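Local coordinates for protein glycosyl hydrolase, family 38 (Enterococcus faecalis, PDB 5KBP) that probably hydrolyses alpha-mannosidic linkages in carbohydrates, as a metal-binding member of glycoside hydrolase family 38, at residues Ser170-Glu178 and Ile185-Trp193; Glu529-Val537 and Val650-Leu659. All coordinates share one frame; numbering follows the deposited sequence.

How the interactions relate
The two contacts illustrate two ways of joining beta strands: through backbone hydrogen bonds within one sheet, and through side chains between two sheets. Interaction 1 comes first along the chain and pairs the strands of a hairpin in the mixed sheet of the family 38 N-terminal region. Interaction 2 follows it, in the C-terminal region, where a hairpin of one antiparallel sheet packs on a hairpin of another, its two segments being separated by 112 residues of sequence. The centres of interaction 1 and interaction 2 are about 49 Å apart, on opposite sides of the chain's centre. Between interaction 1 and interaction 2 the nearest atoms are about 30 Å apart, and the contacts share no sheet.

Interaction 1 of 2, residues Ser170-Glu178 and Ile185-Trp193; sequences SQYSEMWWE and IFGLLFANW
The antiparallel beta hairpin of strands 174-178 and 184-189, part of the mixed sheet in the family 38 N-terminal region, is joined here by a ladder of backbone hydrogen bonds. Met175 and Gly187 form one hydrogen-bonded pair, with Gly187 N 2.6 Å from Met175 O; Trp177 and Ile185 form the next, its Trp177 N to Ile185 O bond almost straight at 177°. Leu189 N extends the ladder to Ser173 O, 2.9 Å away.

On one face of the sheet, the Phe186 ring turns its edge to the face of the six-membered ring of Trp176, a T-shaped pair with planes at 76°. Lys184 adds a cation-pi contact to the same indole. Phe186, its ring swung away from its own backbone N (chi1 175°), runs alongside Glu174, whose CG meets the ring edge at Phe186 CZ, 3.7 Å away. Glu174 OE2 of the carboxylate beyond is hydrogen-bonded to Ser223 OG.

On the other face, Trp177 and Ile185 lie side by side, the Trp177 CB and Ile185 CG1 atoms 3.8 Å apart. Pro137 of helix 136-141 touches both, while the indole N-H of Trp177 reaches Gly283 O. Gly187 offers no side chain opposite Met175, whose side chain runs toward Leu189 on the partner strand until its terminal methyl, Met175 CE, rests 3.7 Å from Leu189 CB.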
loop_
_atom_site.group_PDB
_atom_site.type_symbol
_atom_site.label_atom_id
_atom_site.label_comp_id
_atom_site.label_asym_id
_atom_site.label_seq_id
_atom_site.Cartn_x
_atom_site.Cartn_y
_atom_site.Cartn_z
ATOM N N SER A 170 -14.565 -28.694 -29.359
ATOM C CA SER A 170 -15.482 -28.138 -30.343
ATOM C C SER A 170 -14.857 -28.209 -31.728
ATOM O O SER A 170 -13.667 -27.924 -31.899
ATOM C CB SER A 170 -15.844 -26.688 -30.006
ATOM O OG SER A 170 -16.710 -26.138 -30.984
ATOM N N GLN A 171 -15.667 -28.596 -32.715
ATOM C CA GLN A 171 -15.195 -28.602 -34.093
ATOM C C GLN A 171 -14.884 -27.196 -34.583
ATOM O O GLN A 171 -14.055 -27.021 -35.483
ATOM C CB GLN A 171 -16.234 -29.253 -35.007
ATOM C CG GLN A 171 -16.376 -30.753 -34.838
ATOM C CD GLN A 171 -17.436 -31.335 -35.752
ATOM O OE1 GLN A 171 -18.447 -30.693 -36.034
ATOM N NE2 GLN A 171 -17.205 -32.553 -36.225
ATOM N N TYR A 172 -15.530 -26.186 -34.005
ATOM C CA TYR A 172 -15.425 -24.821 -34.492
ATOM C C TYR A 172 -15.005 -23.886 -33.367
ATOM O O TYR A 172 -15.099 -24.217 -32.182
ATOM C CB TYR A 172 -16.752 -24.342 -35.094
ATOM C CG TYR A 172 -17.394 -25.336 -36.032
ATOM C CD1 TYR A 172 -16.946 -25.478 -37.339
ATOM C CD2 TYR A 172 -18.453 -26.132 -35.613
ATOM C CE1 TYR A 172 -17.532 -26.385 -38.201
ATOM C CE2 TYR A 172 -19.045 -27.042 -36.467
ATOM C CZ TYR A 172 -18.580 -27.164 -37.760
ATOM O OH TYR A 172 -19.167 -28.069 -38.616
ATOM N N SER A 173 -14.538 -22.702 -33.761
ATOM C CA SER A 173 -14.212 -21.637 -32.822
ATOM C C SER A 173 -15.443 -20.886 -32.335
ATOM O O SER A 173 -15.304 -19.943 -31.548
ATOM C CB SER A 173 -13.222 -20.658 -33.459
ATOM O OG SER A 173 -13.625 -20.300 -34.769
ATOM N N GLU A 174 -16.633 -21.271 -32.791
ATOM C CA GLU A 174 -17.895 -20.766 -32.275
ATOM C C GLU A 174 -18.681 -21.935 -31.702
ATOM O O GLU A 174 -18.638 -23.044 -32.244
ATOM C CB GLU A 174 -18.718 -20.064 -33.364
ATOM C CG GLU A 174 -18.020 -18.893 -34.044
ATOM C CD GLU A 174 -16.991 -19.334 -35.067
ATOM O OE1 GLU A 174 -15.873 -18.777 -35.069
ATOM O OE2 GLU A 174 -17.299 -20.243 -35.865
ATOM N N MET A 175 -19.395 -21.691 -30.608
ATOM C CA MET A 175 -20.073 -22.775 -29.911
ATOM C C MET A 175 -21.167 -22.196 -29.028
ATOM O O MET A 175 -21.209 -20.992 -28.760
ATOM C CB MET A 175 -19.086 -23.600 -29.079
ATOM C CG MET A 175 -18.544 -22.863 -27.861
ATOM S SD MET A 175 -17.026 -23.586 -27.215
ATOM C CE MET A 175 -15.920 -23.326 -28.600
ATOM N N TRP A 176 -22.056 -23.077 -28.581
ATOM C CA TRP A 176 -23.052 -22.731 -27.580
ATOM C C TRP A 176 -22.542 -23.129 -26.204
ATOM O O TRP A 176 -21.966 -24.207 -26.031
ATOM C CB TRP A 176 -24.386 -23.423 -27.867
ATOM C CG TRP A 176 -25.006 -23.011 -29.162
ATOM C CD1 TRP A 176 -25.210 -23.797 -30.259
ATOM C CD2 TRP A 176 -25.493 -21.708 -29.503
ATOM N NE1 TRP A 176 -25.801 -23.065 -31.260
ATOM C CE2 TRP A 176 -25.985 -21.780 -30.822
ATOM C CE3 TRP A 176 -25.565 -20.489 -28.822
ATOM C CZ2 TRP A 176 -26.540 -20.679 -31.473
ATOM C CZ3 TRP A 176 -26.117 -19.398 -29.470
ATOM C CH2 TRP A 176 -26.596 -19.500 -30.782
ATOM N N TRP A 177 -22.747 -22.251 -25.228
ATOM C CA TRP A 177 -22.330 -22.499 -23.853
ATOM C C TRP A 177 -23.577 -22.529 -22.981
ATOM O O TRP A 177 -24.221 -21.495 -22.773
ATOM C CB TRP A 177 -21.342 -21.437 -23.377
ATOM C CG TRP A 177 -20.596 -21.835 -22.144
ATOM C CD1 TRP A 177 -20.720 -23.006 -21.453
ATOM C CD2 TRP A 177 -19.605 -21.065 -21.456
ATOM N NE1 TRP A 177 -19.869 -23.010 -20.376
ATOM C CE2 TRP A 177 -19.173 -21.829 -20.354
ATOM C CE3 TRP A 177 -19.042 -19.801 -21.663
ATOM C CZ2 TRP A 177 -18.206 -21.372 -19.463
ATOM C CZ3 TRP A 177 -18.082 -19.351 -20.777
ATOM C CH2 TRP A 177 -17.673 -20.134 -19.693
ATOM N N GLU A 178 -23.914 -23.710 -22.476
ATOM C CA GLU A 178 -25.094 -23.911 -21.648
ATOM C C GLU A 178 -24.669 -24.149 -20.206
ATOM O O GLU A 178 -23.827 -25.013 -19.938
ATOM C CB GLU A 178 -25.923 -25.088 -22.165
ATOM C CG GLU A 178 -27.177 -25.375 -21.360
ATOM C CD GLU A 178 -28.029 -26.464 -21.984
ATOM O OE1 GLU A 178 -27.890 -26.707 -23.201
ATOM O OE2 GLU A 178 -28.833 -27.080 -21.254
ATOM N N ILE A 185 -25.698 -19.294 -23.872
ATOM C CA ILE A 185 -25.137 -18.103 -24.494
ATOM C C ILE A 185 -24.284 -18.534 -25.685
ATOM O O ILE A 185 -23.985 -19.713 -25.873
ATOM C CB ILE A 185 -24.307 -17.259 -23.509
ATOM C CG1 ILE A 185 -23.088 -18.050 -23.028
ATOM C CG2 ILE A 185 -25.158 -16.823 -22.331
ATOM C CD1 ILE A 185 -22.091 -17.225 -22.240
ATOM N N PHE A 186 -23.891 -17.551 -26.490
ATOM C CA PHE A 186 -23.005 -17.788 -27.622
ATOM C C PHE A 186 -21.556 -17.703 -27.159
ATOM O O PHE A 186 -21.156 -16.717 -26.532
ATOM C CB PHE A 186 -23.267 -16.779 -28.740
ATOM C CG PHE A 186 -22.301 -16.884 -29.885
ATOM C CD1 PHE A 186 -22.368 -17.949 -30.766
ATOM C CD2 PHE A 186 -21.326 -15.920 -30.078
ATOM C CE1 PHE A 186 -21.479 -18.053 -31.817
ATOM C CE2 PHE A 186 -20.435 -16.017 -31.131
ATOM C CZ PHE A 186 -20.513 -17.086 -32.001
ATOM N N GLY A 187 -20.775 -18.733 -27.470
ATOM C CA GLY A 187 -19.384 -18.813 -27.061
ATOM C C GLY A 187 -18.456 -18.552 -28.236
ATOM O O GLY A 187 -18.579 -19.184 -29.288
ATOM N N LEU A 188 -17.532 -17.614 -28.040
ATOM C CA LEU A 188 -16.520 -17.267 -29.033
ATOM C C LEU A 188 -15.160 -17.671 -28.480
ATOM O O LEU A 188 -14.656 -17.051 -27.538
ATOM C CB LEU A 188 -16.564 -15.775 -29.363
ATOM C CG LEU A 188 -15.598 -15.273 -30.441
ATOM C CD1 LEU A 188 -15.834 -16.005 -31.753
ATOM C CD2 LEU A 188 -15.730 -13.768 -30.630
ATOM N N LEU A 189 -14.567 -18.708 -29.063
ATOM C CA LEU A 189 -13.302 -19.253 -28.592
ATOM C C LEU A 189 -12.150 -18.673 -29.402
ATOM O O LEU A 189 -12.198 -18.653 -30.636
ATOM C CB LEU A 189 -13.294 -20.778 -28.695
ATOM C CG LEU A 189 -11.940 -21.457 -28.480
ATOM C CD1 LEU A 189 -11.470 -21.293 -27.042
ATOM C CD2 LEU A 189 -12.004 -22.925 -28.870
ATOM N N PHE A 190 -11.116 -18.202 -28.702
ATOM C CA PHE A 190 -9.860 -17.819 -29.345
ATOM C C PHE A 190 -9.091 -19.105 -29.633
ATOM O O PHE A 190 -8.152 -19.485 -28.928
ATOM C CB PHE A 190 -9.064 -16.860 -28.468
ATOM C CG PHE A 190 -9.795 -15.588 -28.135
ATOM C CD1 PHE A 190 -10.153 -14.698 -29.133
ATOM C CD2 PHE A 190 -10.111 -15.277 -26.823
ATOM C CE1 PHE A 190 -10.824 -13.528 -28.831
ATOM C CE2 PHE A 190 -10.780 -14.108 -26.514
ATOM C CZ PHE A 190 -11.137 -13.232 -27.519
ATOM N N ALA A 191 -9.518 -19.799 -30.694
ATOM C CA ALA A 191 -8.946 -21.104 -31.010
ATOM C C ALA A 191 -7.477 -20.997 -31.391
ATOM O O ALA A 191 -6.722 -21.962 -31.232
ATOM C CB ALA A 191 -9.742 -21.771 -32.132
ATOM N N ASN A 192 -7.057 -19.840 -31.899
ATOM C CA ASN A 192 -5.651 -19.544 -32.141
ATOM C C ASN A 192 -5.141 -18.457 -31.202
ATOM O O ASN A 192 -4.283 -17.655 -31.580
ATOM C CB ASN A 192 -5.429 -19.147 -33.600
ATOM C CG ASN A 192 -5.386 -20.345 -34.527
ATOM O OD1 ASN A 192 -4.349 -20.993 -34.673
ATOM N ND2 ASN A 192 -6.514 -20.647 -35.160
ATOM N N TRP A 193 -5.683 -18.416 -29.980
ATOM C CA TRP A 193 -5.308 -17.462 -28.940
ATOM C C TRP A 193 -5.682 -16.035 -29.329
ATOM O O TRP A 193 -5.993 -15.762 -30.492
ATOM C CB TRP A 193 -3.811 -17.570 -28.626
ATOM C CG TRP A 193 -3.442 -17.135 -27.241
ATOM C CD1 TRP A 193 -2.518 -16.191 -26.899
ATOM C CD2 TRP A 193 -3.987 -17.627 -26.008
ATOM N NE1 TRP A 193 -2.452 -16.067 -25.533
ATOM C CE2 TRP A 193 -3.345 -16.935 -24.963
ATOM C CE3 TRP A 193 -4.956 -18.585 -25.689
ATOM C CZ2 TRP A 193 -3.638 -17.172 -23.620
ATOM C CZ3 TRP A 193 -5.248 -18.815 -24.355
ATOM C CH2 TRP A 193 -4.592 -18.111 -23.339
#

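Interaction 2 of 2, residues Glu529-Val537 and Val650-Leu659; sequences EMENEFIQV and VTMIKESNQL
A chi1 of 164° swings Met652 CG anti to the backbone N, and a bend at chi3 (-66°) carries the terminal methyl into the hairpin of strands 529-531 and 535-539. This is sheet-on-sheet packing in the C-terminal region: the hairpin belongs to one antiparallel sheet, strand 641-653 and Leu659 to another. Met652 CE is the common meeting point, 3.6 Å from both Val537 CG2 and Met530 CB, and it faces the end of Ile535. Leu659 CD1 closes one flank, 3.9 Å from Ile535 CD1, while Met530 CE crosses to Val650 CG1.

Where the apolar layer gives way to loops, Asn532 takes over. Its OD1 accepts from Phe534 N, well above the carbonyl plane, in an Asx turn, and from Ile535 N, nearly in line with the C=O, which completes an Asx motif. ND2 of Asn532 is aimed across the interface at Ile653 O, 3.1 Å away and in the amide plane.

Farther out, the Phe534 ring turns an edge to Glu655 C in the loop after strand 641-653, with Glu533 CG over one face. Asn657 crosses Phe534 at about a right angle, its amide leading away and its CB 3.6 Å from Phe534 CB.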
loop_
_atom_site.group_PDB
_atom_site.type_symbol
_atom_site.label_atom_id
_atom_site.label_comp_id
_atom_site.label_asym_id
_atom_site.label_seq_id
_atom_site.Cartn_x
_atom_site.Cartn_y
_atom_site.Cartn_z
ATOM N N GLU A 529 -11.658 -36.874 24.823
ATOM C CA GLU A 529 -12.878 -37.140 24.077
ATOM C C GLU A 529 -13.879 -36.008 24.256
ATOM O O GLU A 529 -13.933 -35.359 25.305
ATOM C CB GLU A 529 -13.519 -38.468 24.511
ATOM C CG GLU A 529 -12.787 -39.698 24.003
ATOM C CD GLU A 529 -13.394 -40.994 24.502
ATOM O OE1 GLU A 529 -13.590 -41.129 25.728
ATOM O OE2 GLU A 529 -13.677 -41.877 23.664
ATOM N N MET A 530 -14.662 -35.776 23.205
ATOM C CA MET A 530 -15.802 -34.872 23.229
ATOM C C MET A 530 -16.991 -35.575 22.594
ATOM O O MET A 530 -16.830 -36.489 21.780
ATOM C CB MET A 530 -15.527 -33.568 22.469
ATOM C CG MET A 530 -14.344 -32.770 22.961
ATOM S SD MET A 530 -14.084 -31.283 21.974
ATOM C CE MET A 530 -13.818 -31.991 20.351
ATOM N N GLU A 531 -18.192 -35.138 22.966
ATOM C CA GLU A 531 -19.392 -35.645 22.314
ATOM C C GLU A 531 -20.574 -34.755 22.666
ATOM O O GLU A 531 -20.636 -34.183 23.759
ATOM C CB GLU A 531 -19.688 -37.100 22.708
ATOM C CG GLU A 531 -20.177 -37.297 24.131
ATOM C CD GLU A 531 -20.353 -38.760 24.480
ATOM O OE1 GLU A 531 -19.342 -39.427 24.786
ATOM O OE2 GLU A 531 -21.502 -39.250 24.434
ATOM N N ASN A 532 -21.498 -34.637 21.715
ATOM C CA ASN A 532 -22.792 -34.012 21.956
ATOM C C ASN A 532 -23.892 -34.942 21.462
ATOM O O ASN A 532 -23.767 -36.166 21.564
ATOM C CB ASN A 532 -22.880 -32.641 21.275
ATOM C CG ASN A 532 -22.444 -32.675 19.822
ATOM O OD1 ASN A 532 -22.387 -33.735 19.200
ATOM N ND2 ASN A 532 -22.132 -31.506 19.272
ATOM N N GLU A 533 -24.965 -34.381 20.918
ATOM C CA GLU A 533 -26.070 -35.181 20.410
ATOM C C GLU A 533 -25.908 -35.549 18.942
ATOM O O GLU A 533 -26.772 -36.242 18.393
ATOM C CB GLU A 533 -27.393 -34.438 20.620
ATOM C CG GLU A 533 -27.468 -33.106 19.900
ATOM C CD GLU A 533 -28.683 -32.294 20.299
ATOM O OE1 GLU A 533 -28.562 -31.449 21.211
ATOM O OE2 GLU A 533 -29.761 -32.508 19.706
ATOM N N PHE A 534 -24.828 -35.115 18.295
ATOM C CA PHE A 534 -24.601 -35.402 16.884
ATOM C C PHE A 534 -23.364 -36.252 16.647
ATOM O O PHE A 534 -23.431 -37.241 15.907
ATOM C CB PHE A 534 -24.477 -34.095 16.087
ATOM C CG PHE A 534 -25.556 -33.095 16.377
ATOM C CD1 PHE A 534 -26.838 -33.272 15.881
ATOM C CD2 PHE A 534 -25.283 -31.966 17.130
ATOM C CE1 PHE A 534 -27.830 -32.346 16.142
ATOM C CE2 PHE A 534 -26.269 -31.036 17.393
ATOM C CZ PHE A 534 -27.545 -31.226 16.899
ATOM N N ILE A 535 -22.231 -35.894 17.248
ATOM C CA ILE A 535 -20.956 -36.538 16.964
ATOM C C ILE A 535 -20.287 -36.953 18.266
ATOM O O ILE A 535 -20.508 -36.355 19.322
ATOM C CB ILE A 535 -20.022 -35.613 16.151
ATOM C CG1 ILE A 535 -19.783 -34.302 16.905
ATOM C CG2 ILE A 535 -20.604 -35.339 14.773
ATOM C CD1 ILE A 535 -18.901 -33.322 16.162
ATOM N N GLN A 536 -19.457 -37.991 18.178
ATOM C CA GLN A 536 -18.628 -38.453 19.285
ATOM C C GLN A 536 -17.179 -38.418 18.821
ATOM O O GLN A 536 -16.811 -39.126 17.877
ATOM C CB GLN A 536 -19.033 -39.862 19.729
ATOM C CG GLN A 536 -18.601 -40.233 21.145
ATOM C CD GLN A 536 -17.145 -40.645 21.234
ATOM O OE1 GLN A 536 -16.528 -41.012 20.234
ATOM N NE2 GLN A 536 -16.588 -40.590 22.438
ATOM N N VAL A 537 -16.363 -37.598 19.476
ATOM C CA VAL A 537 -15.013 -37.292 19.015
ATOM C C VAL A 537 -14.001 -37.922 19.961
ATOM O O VAL A 537 -14.073 -37.728 21.180
ATOM C CB VAL A 537 -14.791 -35.773 18.908
ATOM C CG1 VAL A 537 -13.352 -35.469 18.511
ATOM C CG2 VAL A 537 -15.768 -35.172 17.914
ATOM N N VAL A 650 -9.261 -27.847 18.251
ATOM C CA VAL A 650 -10.492 -28.519 17.853
ATOM C C VAL A 650 -11.597 -28.091 18.808
ATOM O O VAL A 650 -11.514 -28.335 20.016
ATOM C CB VAL A 650 -10.322 -30.046 17.853
ATOM C CG1 VAL A 650 -11.599 -30.720 17.372
ATOM C CG2 VAL A 650 -9.140 -30.447 16.987
ATOM N N THR A 651 -12.636 -27.456 18.270
ATOM C CA THR A 651 -13.702 -26.875 19.073
ATOM C C THR A 651 -15.039 -27.514 18.724
ATOM O O THR A 651 -15.339 -27.753 17.549
ATOM C CB THR A 651 -13.781 -25.356 18.866
ATOM O OG1 THR A 651 -12.489 -24.774 19.081
ATOM C CG2 THR A 651 -14.775 -24.734 19.840
ATOM N N MET A 652 -15.836 -27.790 19.754
ATOM C CA MET A 652 -17.180 -28.328 19.601
ATOM C C MET A 652 -18.125 -27.578 20.526
ATOM O O MET A 652 -17.787 -27.308 21.683
ATOM C CB MET A 652 -17.229 -29.831 19.919
ATOM C CG MET A 652 -18.638 -30.369 20.141
ATOM S SD MET A 652 -18.680 -31.959 20.991
ATOM C CE MET A 652 -17.903 -32.993 19.760
ATOM N N ILE A 653 -19.307 -27.244 20.017
ATOM C CA ILE A 653 -20.353 -26.632 20.819
ATOM C C ILE A 653 -21.516 -27.616 20.950
ATOM O O ILE A 653 -21.611 -28.607 20.226
ATOM C CB ILE A 653 -20.818 -25.281 20.241
ATOM C CG1 ILE A 653 -21.527 -25.475 18.901
ATOM C CG2 ILE A 653 -19.636 -24.339 20.084
ATOM C CD1 ILE A 653 -22.049 -24.185 18.305
ATOM N N LYS A 654 -22.413 -27.324 21.896
ATOM C CA LYS A 654 -23.466 -28.275 22.243
ATOM C C LYS A 654 -24.512 -28.394 21.141
ATOM O O LYS A 654 -24.937 -29.504 20.801
ATOM C CB LYS A 654 -24.127 -27.864 23.560
ATOM C CG LYS A 654 -25.373 -28.666 23.907
ATOM C CD LYS A 654 -26.036 -28.142 25.172
ATOM C CE LYS A 654 -27.321 -28.897 25.470
ATOM N NZ LYS A 654 -27.978 -28.416 26.715
ATOM N N GLU A 655 -24.937 -27.268 20.565
ATOM C CA GLU A 655 -26.103 -27.229 19.691
ATOM C C GLU A 655 -25.740 -27.246 18.209
ATOM O O GLU A 655 -26.511 -26.755 17.378
ATOM C CB GLU A 655 -26.956 -26.003 20.012
ATOM C CG GLU A 655 -27.353 -25.873 21.476
ATOM C CD GLU A 655 -28.459 -26.835 21.880
ATOM O OE1 GLU A 655 -28.891 -27.646 21.035
ATOM O OE2 GLU A 655 -28.900 -26.773 23.046
ATOM N N SER A 656 -24.588 -27.811 17.852
ATOM C CA SER A 656 -24.197 -27.873 16.452
ATOM C C SER A 656 -23.359 -29.117 16.203
ATOM O O SER A 656 -22.589 -29.540 17.069
ATOM C CB SER A 656 -23.413 -26.625 16.030
ATOM O OG SER A 656 -22.922 -26.757 14.708
ATOM N N ASN A 657 -23.520 -29.693 15.014
ATOM C CA ASN A 657 -22.712 -30.819 14.572
ATOM C C ASN A 657 -21.422 -30.379 13.894
ATOM O O ASN A 657 -20.683 -31.229 13.385
ATOM C CB ASN A 657 -23.518 -31.709 13.621
ATOM C CG ASN A 657 -23.841 -31.020 12.306
ATOM O OD1 ASN A 657 -23.970 -29.797 12.243
ATOM N ND2 ASN A 657 -23.979 -31.809 11.246
ATOM N N GLN A 658 -21.141 -29.079 13.871
ATOM C CA GLN A 658 -19.941 -28.566 13.223
ATOM C C GLN A 658 -18.741 -28.697 14.152
ATOM O O GLN A 658 -18.777 -28.244 15.300
ATOM C CB GLN A 658 -20.134 -27.104 12.820
ATOM C CG GLN A 658 -21.104 -26.891 11.672
ATOM C CD GLN A 658 -21.119 -25.455 11.190
ATOM O OE1 GLN A 658 -21.226 -24.523 11.986
ATOM N NE2 GLN A 658 -20.999 -25.270 9.881
ATOM N N LEU A 659 -17.677 -29.317 13.649
ATOM C CA LEU A 659 -16.423 -29.454 14.380
ATOM C C LEU A 659 -15.432 -28.458 13.789
ATOM O O LEU A 659 -15.007 -28.607 12.639
ATOM C CB LEU A 659 -15.897 -30.885 14.291
ATOM C CG LEU A 659 -14.883 -31.325 15.348
ATOM C CD1 LEU A 659 -15.545 -31.424 16.715
ATOM C CD2 LEU A 659 -14.242 -32.648 14.954
#